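Local coordinates for protein beta-L-arabinobiosidase (Bacteroides thetaiotaomicron, PDB 5MQR) that is a modular gut-bacterial glycoside hydrolase that probably releases beta-L-arabinobiose during the breakdown of plant pectin, at residues D638-Q643 and R1012-N1017; Y674-L679 and I716-W721; R680-E685 and E694-R699. All blocks are in the same frame, centred on the assembly; numbering follows the deposited sequence.

In the fold
All three contacts lie in the helical part of the chain, on the same side of its centre. Contact 2 is fully buried: helix 666-680 meets helix 712-719 and the residues after it through aromatic and aliphatic atoms, with a water between two charged groups. Helix 666-680 runs on into the turn of contact 3, also buried, where a leucine methyl lies on a histidine ring without a direct hydrogen bond between its segments. Contact 1 is only partly buried, joins two loops and depends on charge and hydrogen bonds. Contacts 1 and 3 have centres about 7 Å apart and meet where the carbonyl O of Y1015 accepts a hydrogen bond from H682 NE2, whereas contact 2 touches contact 1 by packing.

Contact 1. Residues D638-Q643 and R1012-N1017; sequences DENIVQ and RSRYYN
The guanidinium of R1014 has the amide of N640 over one face and D638 at its edge, while the edge of the Y1015 ring receives the amide oxygen of N640. Amide and guanidinium are stacked with planes 22° apart, N640 CG lying toward the rim, 4.0 Å from R1014 NH1. In the helical domain, consistent with the (alpha/alpha)6 fold of six-hairpin glycosidases, the contact joins the loop after helix 627-636 to the loop before helix 1022-1029; a type II turn in that second loop, from S1013 to Y1016, sends R1014 and Y1015 toward the first loop. R1014 grips D638 end-on with two nitrogens. NH2 donates to the backbone O of D638 at 2.8 Å, with an N-H...O angle of 138°; NH1 makes a longer salt bridge to D638 OD1 at 3.3 Å, meeting the carboxylate on its syn side but out of its plane. With chi1 at 69°, D638 CG sits between its own backbone N and carbonyl carbon, which keeps the carboxylate on the same guanidinium as the carbonyl. NH2 also donates to Y1015 OH at 2.9 Å, so this one nitrogen ties the D638 carbonyl to the phenol; the hydroxyl is further bonded to E637. N640 divides its amide: ND2 goes to E1011 and to a water 3.1 Å away, which passes a hydrogen to the backbone O of R1014. On the other branch, N640 OD1 comes in the plane of the Y1015 ring to 3.3 Å from CE2.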
loop_
_atom_site.group_PDB
_atom_site.type_symbol
_atom_site.label_atom_id
_atom_site.label_comp_id
_atom_site.label_asym_id
_atom_site.label_seq_id
_atom_site.Cartn_x
_atom_site.Cartn_y
_atom_site.Cartn_z
ATOM N N ASP A 638 5.103 17.455 33.559
ATOM C CA ASP A 638 5.529 18.842 33.368
ATOM C C ASP A 638 6.703 18.949 32.385
ATOM O O ASP A 638 7.515 18.019 32.240
ATOM C CB ASP A 638 5.900 19.521 34.716
ATOM C CG ASP A 638 7.194 18.958 35.339
ATOM O OD1 ASP A 638 7.225 17.739 35.622
ATOM O OD2 ASP A 638 8.173 19.719 35.558
ATOM N N GLU A 639 6.764 20.092 31.718
ATOM C CA GLU A 639 7.896 20.487 30.898
ATOM C C GLU A 639 8.893 21.220 31.813
ATOM O O GLU A 639 8.709 22.386 32.130
ATOM C CB GLU A 639 7.395 21.376 29.765
ATOM C CG GLU A 639 8.444 21.740 28.726
ATOM C CD GLU A 639 7.872 22.486 27.525
ATOM O OE1 GLU A 639 6.790 23.088 27.637
ATOM O OE2 GLU A 639 8.529 22.475 26.451
ATOM N N ASN A 640 9.945 20.525 32.245
ATOM C CA ASN A 640 10.857 21.080 33.247
ATOM C C ASN A 640 11.775 22.164 32.701
ATOM O O ASN A 640 12.054 23.167 33.409
ATOM C CB ASN A 640 11.685 19.991 33.948
ATOM C CG ASN A 640 12.596 19.220 33.000
ATOM O OD1 ASN A 640 12.196 18.885 31.889
ATOM N ND2 ASN A 640 13.828 18.937 33.439
ATOM N N ILE A 641 12.253 21.972 31.471
ATOM C CA ILE A 641 13.210 22.883 30.847
ATOM C C ILE A 641 12.864 23.033 29.382
ATOM O O ILE A 641 12.674 22.029 28.680
ATOM C CB ILE A 641 14.651 22.351 30.976
ATOM C CG1 ILE A 641 15.147 22.459 32.419
ATOM C CG2 ILE A 641 15.598 23.136 30.079
ATOM C CD1 ILE A 641 16.445 21.711 32.693
ATOM N N VAL A 642 12.783 24.281 28.924
ATOM C CA VAL A 642 12.444 24.605 27.539
ATOM C C VAL A 642 13.668 25.134 26.810
ATOM O O VAL A 642 14.276 26.087 27.260
ATOM C CB VAL A 642 11.344 25.682 27.485
ATOM C CG1 VAL A 642 11.013 26.061 26.034
ATOM C CG2 VAL A 642 10.092 25.198 28.229
ATOM N N GLN A 643 14.019 24.528 25.679
ATOM C CA GLN A 643 15.108 25.029 24.854
ATOM C C GLN A 643 14.525 25.556 23.540
ATOM O O GLN A 643 13.500 26.249 23.584
ATOM C CB GLN A 643 16.220 23.987 24.768
ATOM C CG GLN A 643 16.848 23.746 26.148
ATOM C CD GLN A 643 18.213 23.078 26.116
ATOM O OE1 GLN A 643 19.110 23.492 26.840
ATOM N NE2 GLN A 643 18.379 22.021 25.294
ATOM N N ARG A 1012 17.936 15.811 36.809
ATOM C CA ARG A 1012 19.047 15.666 35.862
ATOM C C ARG A 1012 18.904 14.538 34.812
ATOM O O ARG A 1012 19.352 14.694 33.666
ATOM C CB ARG A 1012 20.360 15.461 36.613
ATOM C CG ARG A 1012 20.395 14.231 37.516
ATOM C CD ARG A 1012 21.745 14.131 38.233
ATOM N NE ARG A 1012 22.724 13.390 37.443
ATOM C CZ ARG A 1012 24.011 13.270 37.748
ATOM N NH1 ARG A 1012 24.538 13.867 38.826
ATOM N NH2 ARG A 1012 24.791 12.532 36.972
ATOM N N SER A 1013 18.324 13.406 35.220
ATOM C CA SER A 1013 18.225 12.242 34.341
ATOM C C SER A 1013 17.139 12.363 33.278
ATOM O O SER A 1013 17.178 11.642 32.281
ATOM C CB SER A 1013 17.951 10.982 35.144
ATOM O OG SER A 1013 19.080 10.647 35.886
ATOM N N ARG A 1014 16.158 13.228 33.514
ATOM C CA ARG A 1014 14.987 13.290 32.647
ATOM C C ARG A 1014 15.381 13.698 31.243
ATOM O O ARG A 1014 16.073 14.700 31.075
ATOM C CB ARG A 1014 13.948 14.262 33.200
ATOM C CG ARG A 1014 13.305 13.799 34.484
ATOM C CD ARG A 1014 12.340 14.833 35.023
ATOM N NE ARG A 1014 11.215 15.040 34.107
ATOM C CZ ARG A 1014 10.298 16.003 34.236
ATOM N NH1 ARG A 1014 10.352 16.851 35.272
ATOM N NH2 ARG A 1014 9.312 16.109 33.340
ATOM N N TYR A 1015 14.943 12.910 30.262
ATOM C CA TYR A 1015 15.172 13.185 28.837
ATOM C C TYR A 1015 16.659 13.169 28.462
ATOM O O TYR A 1015 17.080 13.936 27.601
ATOM C CB TYR A 1015 14.529 14.533 28.416
ATOM C CG TYR A 1015 13.135 14.742 28.988
ATOM C CD1 TYR A 1015 12.095 13.844 28.707
ATOM C CD2 TYR A 1015 12.858 15.815 29.817
ATOM C CE1 TYR A 1015 10.830 14.005 29.246
ATOM C CE2 TYR A 1015 11.584 15.989 30.352
ATOM C CZ TYR A 1015 10.582 15.076 30.067
ATOM O OH TYR A 1015 9.335 15.277 30.608
ATOM N N TYR A 1016 17.444 12.286 29.077
ATOM C CA TYR A 1016 18.873 12.229 28.816
ATOM C C TYR A 1016 19.171 11.871 27.347
ATOM O O TYR A 1016 18.562 10.983 26.753
ATOM C CB TYR A 1016 19.520 11.226 29.771
ATOM C CG TYR A 1016 21.004 11.375 30.015
ATOM C CD1 TYR A 1016 21.577 12.625 30.334
ATOM C CD2 TYR A 1016 21.845 10.260 29.993
ATOM C CE1 TYR A 1016 22.925 12.745 30.567
ATOM C CE2 TYR A 1016 23.186 10.387 30.262
ATOM C CZ TYR A 1016 23.723 11.635 30.530
ATOM O OH TYR A 1016 25.073 11.766 30.772
ATOM N N ASN A 1017 20.123 12.581 26.777
ATOM C CA ASN A 1017 20.478 12.444 25.378
ATOM C C ASN A 1017 21.937 12.020 25.270
ATOM O O ASN A 1017 22.828 12.850 25.105
ATOM C CB ASN A 1017 20.229 13.767 24.655
ATOM C CG ASN A 1017 20.541 13.678 23.178
ATOM O OD1 ASN A 1017 20.457 12.586 22.579
ATOM N ND2 ASN A 1017 20.945 14.806 22.583
HETATM O O HOH W 1 16.228 17.126 32.718
#

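Contact 2. Residues Y674-L679 and I716-W721; sequences YRWWSL and IYESRW
W676 extends its indole from helix 666-680 to E718 and W721. With CG anti to its own carbonyl carbon (chi1 -75°), CB holds the ring out from the helix so that the far rim of the six-membered ring does the touching. There CZ3 lies 4.1 Å from E718 CG. The next atom, CH2, has the backbone O of E718 near the ring plane at 3.3 Å, an edge-on approach of a C-H to a carbonyl, and W721 CB at 3.9 Å; CZ2 is slightly farther from that same CB. This is helix-to-helix packing within the helical domain, where helix 712-719 and the turn after it pack against helix 666-680. An alanine in place of W676 removes the indole and would probably leave a gap beside E718 CG and W721 CB. One turn on, L679 CD2 touches both E718 CG, at 4.0 Å, and S719 OG, at 3.6 Å, the hydroxyl itself being bonded to H715 O. The E718 carboxylate is held by the backbone N atoms of N1022 and D1023, and a water linking its OE2 (2.8 Å) to R675 NE bridges the opposite charges; R675 NH1 goes on to Q986.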
loop_
_atom_site.group_PDB
_atom_site.type_symbol
_atom_site.label_atom_id
_atom_site.label_comp_id
_atom_site.label_asym_id
_atom_site.label_seq_id
_atom_site.Cartn_x
_atom_site.Cartn_y
_atom_site.Cartn_z
ATOM N N TYR A 674 8.496 8.665 21.099
ATOM C CA TYR A 674 9.009 9.295 22.300
ATOM C C TYR A 674 10.462 9.786 22.145
ATOM O O TYR A 674 10.794 10.877 22.565
ATOM C CB TYR A 674 8.910 8.361 23.514
ATOM C CG TYR A 674 9.589 8.924 24.756
ATOM C CD1 TYR A 674 8.995 9.937 25.488
ATOM C CD2 TYR A 674 10.836 8.481 25.147
ATOM C CE1 TYR A 674 9.610 10.479 26.599
ATOM C CE2 TYR A 674 11.475 9.015 26.274
ATOM C CZ TYR A 674 10.856 10.014 26.987
ATOM O OH TYR A 674 11.462 10.533 28.101
ATOM N N ARG A 675 11.311 8.973 21.549
ATOM C CA ARG A 675 12.738 9.296 21.493
ATOM C C ARG A 675 12.988 10.448 20.535
ATOM O O ARG A 675 13.904 11.235 20.769
ATOM C CB ARG A 675 13.574 8.074 21.127
ATOM C CG ARG A 675 13.705 7.074 22.290
ATOM C CD ARG A 675 14.492 7.635 23.474
ATOM N NE ARG A 675 15.831 7.995 23.072
ATOM C CZ ARG A 675 16.937 7.280 23.293
ATOM N NH1 ARG A 675 16.924 6.133 23.989
ATOM N NH2 ARG A 675 18.089 7.736 22.811
ATOM N N TRP A 676 12.156 10.577 19.494
ATOM C CA TRP A 676 12.246 11.782 18.673
ATOM C C TRP A 676 11.807 13.030 19.460
ATOM O O TRP A 676 12.459 14.054 19.377
ATOM C CB TRP A 676 11.440 11.682 17.388
ATOM C CG TRP A 676 12.031 10.839 16.338
ATOM C CD1 TRP A 676 11.406 9.823 15.679
ATOM C CD2 TRP A 676 13.340 10.937 15.773
ATOM N NE1 TRP A 676 12.245 9.274 14.744
ATOM C CE2 TRP A 676 13.442 9.926 14.783
ATOM C CE3 TRP A 676 14.446 11.744 16.027
ATOM C CZ2 TRP A 676 14.597 9.708 14.039
ATOM C CZ3 TRP A 676 15.596 11.542 15.281
ATOM C CH2 TRP A 676 15.665 10.529 14.295
ATOM N N TRP A 677 10.702 12.913 20.201
ATOM C CA TRP A 677 10.149 13.996 20.998
ATOM C C TRP A 677 11.130 14.431 22.089
ATOM O O TRP A 677 11.234 15.608 22.438
ATOM C CB TRP A 677 8.823 13.513 21.617
ATOM C CG TRP A 677 8.116 14.464 22.543
ATOM C CD1 TRP A 677 7.221 15.434 22.202
ATOM C CD2 TRP A 677 8.191 14.474 23.955
ATOM N NE1 TRP A 677 6.749 16.064 23.321
ATOM C CE2 TRP A 677 7.330 15.492 24.416
ATOM C CE3 TRP A 677 8.919 13.735 24.886
ATOM C CZ2 TRP A 677 7.181 15.792 25.768
ATOM C CZ3 TRP A 677 8.764 14.026 26.230
ATOM C CH2 TRP A 677 7.891 15.041 26.656
ATOM N N SER A 678 11.831 13.453 22.629
ATOM C CA SER A 678 12.834 13.690 23.622
ATOM C C SER A 678 14.063 14.375 23.032
ATOM O O SER A 678 14.476 15.412 23.524
ATOM C CB SER A 678 13.264 12.371 24.238
ATOM O OG SER A 678 13.953 12.710 25.408
ATOM N N LEU A 679 14.633 13.778 21.986
ATOM C CA LEU A 679 15.811 14.340 21.307
ATOM C C LEU A 679 15.599 15.803 20.945
ATOM O O LEU A 679 16.482 16.622 21.122
ATOM C CB LEU A 679 16.137 13.560 20.034
ATOM C CG LEU A 679 17.326 14.079 19.235
ATOM C CD1 LEU A 679 18.624 13.731 19.941
ATOM C CD2 LEU A 679 17.321 13.527 17.833
ATOM N N ILE A 716 24.958 12.514 16.342
ATOM C CA ILE A 716 24.996 12.584 14.889
ATOM C C ILE A 716 24.321 11.365 14.277
ATOM O O ILE A 716 23.565 11.500 13.312
ATOM C CB ILE A 716 26.432 12.748 14.367
ATOM C CG1 ILE A 716 26.993 14.085 14.854
ATOM C CG2 ILE A 716 26.467 12.676 12.850
ATOM C CD1 ILE A 716 28.494 14.208 14.754
ATOM N N TYR A 717 24.608 10.185 14.814
ATOM C CA TYR A 717 24.000 8.944 14.289
ATOM C C TYR A 717 22.466 8.972 14.412
ATOM O O TYR A 717 21.762 8.494 13.519
ATOM C CB TYR A 717 24.573 7.689 14.950
ATOM C CG TYR A 717 25.754 7.022 14.226
ATOM C CD1 TYR A 717 27.044 7.536 14.291
ATOM C CD2 TYR A 717 25.572 5.823 13.514
ATOM C CE1 TYR A 717 28.098 6.899 13.655
ATOM C CE2 TYR A 717 26.615 5.188 12.888
ATOM C CZ TYR A 717 27.880 5.728 12.943
ATOM O OH TYR A 717 28.901 5.070 12.271
ATOM N N GLU A 718 21.949 9.541 15.500
ATOM C CA GLU A 718 20.514 9.669 15.672
ATOM C C GLU A 718 19.945 10.790 14.823
ATOM O O GLU A 718 18.927 10.600 14.153
ATOM C CB GLU A 718 20.139 9.922 17.123
ATOM C CG GLU A 718 18.645 9.748 17.442
ATOM C CD GLU A 718 18.264 8.311 17.789
ATOM O OE1 GLU A 718 19.000 7.376 17.387
ATOM O OE2 GLU A 718 17.234 8.113 18.482
ATOM N N SER A 719 20.581 11.951 14.867
ATOM C CA SER A 719 20.032 13.144 14.247
ATOM C C SER A 719 20.162 13.169 12.734
ATOM O O SER A 719 19.546 14.010 12.085
ATOM C CB SER A 719 20.666 14.394 14.835
ATOM O OG SER A 719 20.480 14.424 16.247
ATOM N N ARG A 720 20.953 12.261 12.160
ATOM C CA ARG A 720 21.160 12.259 10.708
ATOM C C ARG A 720 19.873 11.960 9.935
ATOM O O ARG A 720 19.814 12.245 8.745
ATOM C CB ARG A 720 22.282 11.306 10.296
ATOM C CG ARG A 720 21.961 9.826 10.486
ATOM C CD ARG A 720 23.182 8.962 10.216
ATOM N NE ARG A 720 22.978 7.581 10.672
ATOM C CZ ARG A 720 23.600 6.504 10.180
ATOM N NH1 ARG A 720 24.455 6.617 9.170
ATOM N NH2 ARG A 720 23.337 5.293 10.682
ATOM N N TRP A 721 18.858 11.410 10.620
ATOM C CA TRP A 721 17.566 11.064 10.017
ATOM C C TRP A 721 16.551 12.191 9.969
ATOM O O TRP A 721 15.503 12.048 9.334
ATOM C CB TRP A 721 16.957 9.834 10.720
ATOM C CG TRP A 721 17.866 8.671 10.645
ATOM C CD1 TRP A 721 18.666 8.201 11.645
ATOM C CD2 TRP A 721 18.144 7.860 9.497
ATOM N NE1 TRP A 721 19.394 7.133 11.203
ATOM C CE2 TRP A 721 19.103 6.909 9.883
ATOM C CE3 TRP A 721 17.672 7.844 8.176
ATOM C CZ2 TRP A 721 19.604 5.955 9.009
ATOM C CZ3 TRP A 721 18.170 6.893 7.304
ATOM C CH2 TRP A 721 19.133 5.950 7.731
HETATM O O HOH W 2 16.783 9.845 20.587
#

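Contact 3. Residues R680-E685 and E694-R699; sequences RKHIKE and EFLVQR
The side chains of H682 and L696 cross at about a right angle, the leucine placing one methyl on the flat of the imidazole. This is a CH-pi contact: L696 CD2 stands 3.6 Å from the H682 ring centroid and 24° off the normal. The methyl is displaced toward the CE1 and ND1 rim, with H682 CE1 nearest to L696 CD2 at 3.4 Å. L696 CG follows behind, 3.7 Å from H682 CE1, so the branch point as well as the methyl bears on the ring. With chi1 near -66°, the CG of H682 is anti to its own carbonyl carbon, which turns the imidazole to the 694-699 loop. CE1 also comes within 3.1 Å of the backbone O of E694, a short carbon-to-oxygen approach oblique to the ring. Neither ring nitrogen is left without a partner, since NE2 is bonded to the carbonyl O of Y1015 and ND1 to T693 OG1; these two bonds fix the rotation of the ring and with it the face offered to the leucine. The same L696 methyl also touches the backbone of K681, the residue before H682, with CD2 3.8 Å from K681 O, while the lysine chain leads off to N647. E694 takes part through its carbonyl, its CB pointing away. On the first side a type I turn from R680 to I683, closed by I683 N to R680 O at 3.2 Å, carries the chain out of helix 666-680. It delivers H682 to the mouth of a two-stranded antiparallel hairpin, 683-684 with 691-692, where backbone bonds pair H682 with T693 and K684 with G691; beyond it, helix 647-657 packs on R680 and I683 through W653.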
loop_
_atom_site.group_PDB
_atom_site.type_symbol
_atom_site.label_atom_id
_atom_site.label_comp_id
_atom_site.label_asym_id
_atom_site.label_seq_id
_atom_site.Cartn_x
_atom_site.Cartn_y
_atom_site.Cartn_z
ATOM N N ARG A 680 14.401 16.127 20.467
ATOM C CA ARG A 680 14.095 17.479 20.038
ATOM C C ARG A 680 14.297 18.542 21.139
ATOM O O ARG A 680 14.666 19.689 20.834
ATOM C CB ARG A 680 12.714 17.540 19.344
ATOM C CG ARG A 680 11.785 18.678 19.744
ATOM C CD ARG A 680 11.085 18.178 20.987
ATOM N NE ARG A 680 10.690 19.207 21.848
ATOM C CZ ARG A 680 9.943 19.020 22.923
ATOM N NH1 ARG A 680 9.488 17.819 23.304
ATOM N NH2 ARG A 680 9.658 20.096 23.630
ATOM N N LYS A 681 14.111 18.154 22.402
ATOM C CA LYS A 681 14.322 19.058 23.534
ATOM C C LYS A 681 15.739 19.577 23.598
ATOM O O LYS A 681 15.986 20.637 24.190
ATOM C CB LYS A 681 14.011 18.374 24.865
ATOM C CG LYS A 681 12.537 18.049 25.096
ATOM C CD LYS A 681 12.370 17.182 26.346
ATOM C CE LYS A 681 10.906 17.006 26.739
ATOM N NZ LYS A 681 10.316 18.255 27.301
ATOM N N HIS A 682 16.674 18.827 22.997
ATOM C CA HIS A 682 18.095 19.126 23.092
ATOM C C HIS A 682 18.624 20.055 22.015
ATOM O O HIS A 682 19.785 20.456 22.067
ATOM C CB HIS A 682 18.908 17.834 23.174
ATOM C CG HIS A 682 18.646 17.071 24.423
ATOM N ND1 HIS A 682 19.365 17.282 25.579
ATOM C CD2 HIS A 682 17.700 16.154 24.723
ATOM C CE1 HIS A 682 18.892 16.497 26.530
ATOM N NE2 HIS A 682 17.870 15.816 26.040
ATOM N N ILE A 683 17.777 20.446 21.080
ATOM C CA ILE A 683 18.154 21.489 20.153
ATOM C C ILE A 683 18.114 22.810 20.920
ATOM O O ILE A 683 17.057 23.194 21.449
ATOM C CB ILE A 683 17.214 21.500 18.951
ATOM C CG1 ILE A 683 17.347 20.157 18.217
ATOM C CG2 ILE A 683 17.540 22.680 18.038
ATOM C CD1 ILE A 683 16.231 19.869 17.240
ATOM N N LYS A 684 19.252 23.493 20.978
ATOM C CA LYS A 684 19.398 24.724 21.765
ATOM C C LYS A 684 19.847 25.907 20.913
ATOM O O LYS A 684 20.787 25.774 20.152
ATOM C CB LYS A 684 20.455 24.462 22.820
ATOM C CG LYS A 684 20.600 25.523 23.901
ATOM C CD LYS A 684 21.605 25.015 24.931
ATOM C CE LYS A 684 21.938 26.055 25.982
ATOM N NZ LYS A 684 20.685 26.474 26.646
ATOM N N GLU A 685 19.206 27.065 21.047
ATOM C CA GLU A 685 19.686 28.267 20.338
ATOM C C GLU A 685 20.963 28.756 21.014
ATOM O O GLU A 685 21.071 28.691 22.231
ATOM C CB GLU A 685 18.611 29.368 20.256
ATOM C CG GLU A 685 17.398 28.902 19.447
ATOM C CD GLU A 685 16.288 29.929 19.183
ATOM O OE1 GLU A 685 16.250 31.037 19.792
ATOM O OE2 GLU A 685 15.408 29.574 18.343
ATOM N N GLU A 694 23.351 17.298 26.066
ATOM C CA GLU A 694 23.319 15.939 26.608
ATOM C C GLU A 694 22.384 15.921 27.843
ATOM O O GLU A 694 21.371 15.177 27.855
ATOM C CB GLU A 694 24.749 15.488 26.970
ATOM C CG GLU A 694 24.870 14.116 27.609
ATOM C CD GLU A 694 26.214 13.858 28.283
ATOM O OE1 GLU A 694 27.236 13.694 27.594
ATOM O OE2 GLU A 694 26.231 13.746 29.519
ATOM N N PHE A 695 22.752 16.724 28.860
ATOM C CA PHE A 695 21.908 17.033 30.012
ATOM C C PHE A 695 21.153 18.311 29.692
ATOM O O PHE A 695 21.754 19.266 29.171
ATOM C CB PHE A 695 22.744 17.347 31.250
ATOM C CG PHE A 695 23.275 16.143 31.982
ATOM C CD1 PHE A 695 22.489 15.482 32.904
ATOM C CD2 PHE A 695 24.576 15.725 31.798
ATOM C CE1 PHE A 695 22.981 14.402 33.624
ATOM C CE2 PHE A 695 25.083 14.646 32.499
ATOM C CZ PHE A 695 24.281 13.984 33.422
ATOM N N LEU A 696 19.866 18.361 30.033
ATOM C CA LEU A 696 19.109 19.627 29.967
ATOM C C LEU A 696 19.519 20.562 31.110
ATOM O O LEU A 696 19.707 21.750 30.890
ATOM C CB LEU A 696 17.599 19.410 30.007
ATOM C CG LEU A 696 17.003 18.592 28.867
ATOM C CD1 LEU A 696 15.510 18.432 29.114
ATOM C CD2 LEU A 696 17.235 19.243 27.519
ATOM N N VAL A 697 19.671 20.009 32.312
ATOM C CA VAL A 697 20.156 20.778 33.451
ATOM C C VAL A 697 21.593 21.287 33.236
ATOM O O VAL A 697 22.378 20.689 32.487
ATOM C CB VAL A 697 20.084 19.991 34.788
ATOM C CG1 VAL A 697 18.647 19.555 35.102
ATOM C CG2 VAL A 697 21.074 18.825 34.797
ATOM N N GLN A 698 21.903 22.410 33.885
ATOM C CA GLN A 698 23.175 23.107 33.709
ATOM C C GLN A 698 24.286 22.327 34.394
ATOM O O GLN A 698 24.300 22.247 35.612
ATOM C CB GLN A 698 23.106 24.513 34.326
ATOM C CG GLN A 698 24.412 25.306 34.308
ATOM C CD GLN A 698 24.734 25.810 32.927
ATOM O OE1 GLN A 698 25.711 25.366 32.278
ATOM N NE2 GLN A 698 23.896 26.731 32.441
ATOM N N ARG A 699 25.236 21.795 33.634
ATOM C CA ARG A 699 26.365 21.056 34.236
ATOM C C ARG A 699 27.597 21.956 34.439
ATOM O O ARG A 699 27.894 22.800 33.610
ATOM C CB ARG A 699 26.698 19.817 33.404
ATOM C CG ARG A 699 25.472 18.944 33.137
ATOM C CD ARG A 699 24.984 18.235 34.386
ATOM N NE ARG A 699 25.848 17.114 34.727
ATOM C CZ ARG A 699 25.906 16.515 35.918
ATOM N NH1 ARG A 699 25.167 16.926 36.946
ATOM N NH2 ARG A 699 26.726 15.494 36.090
#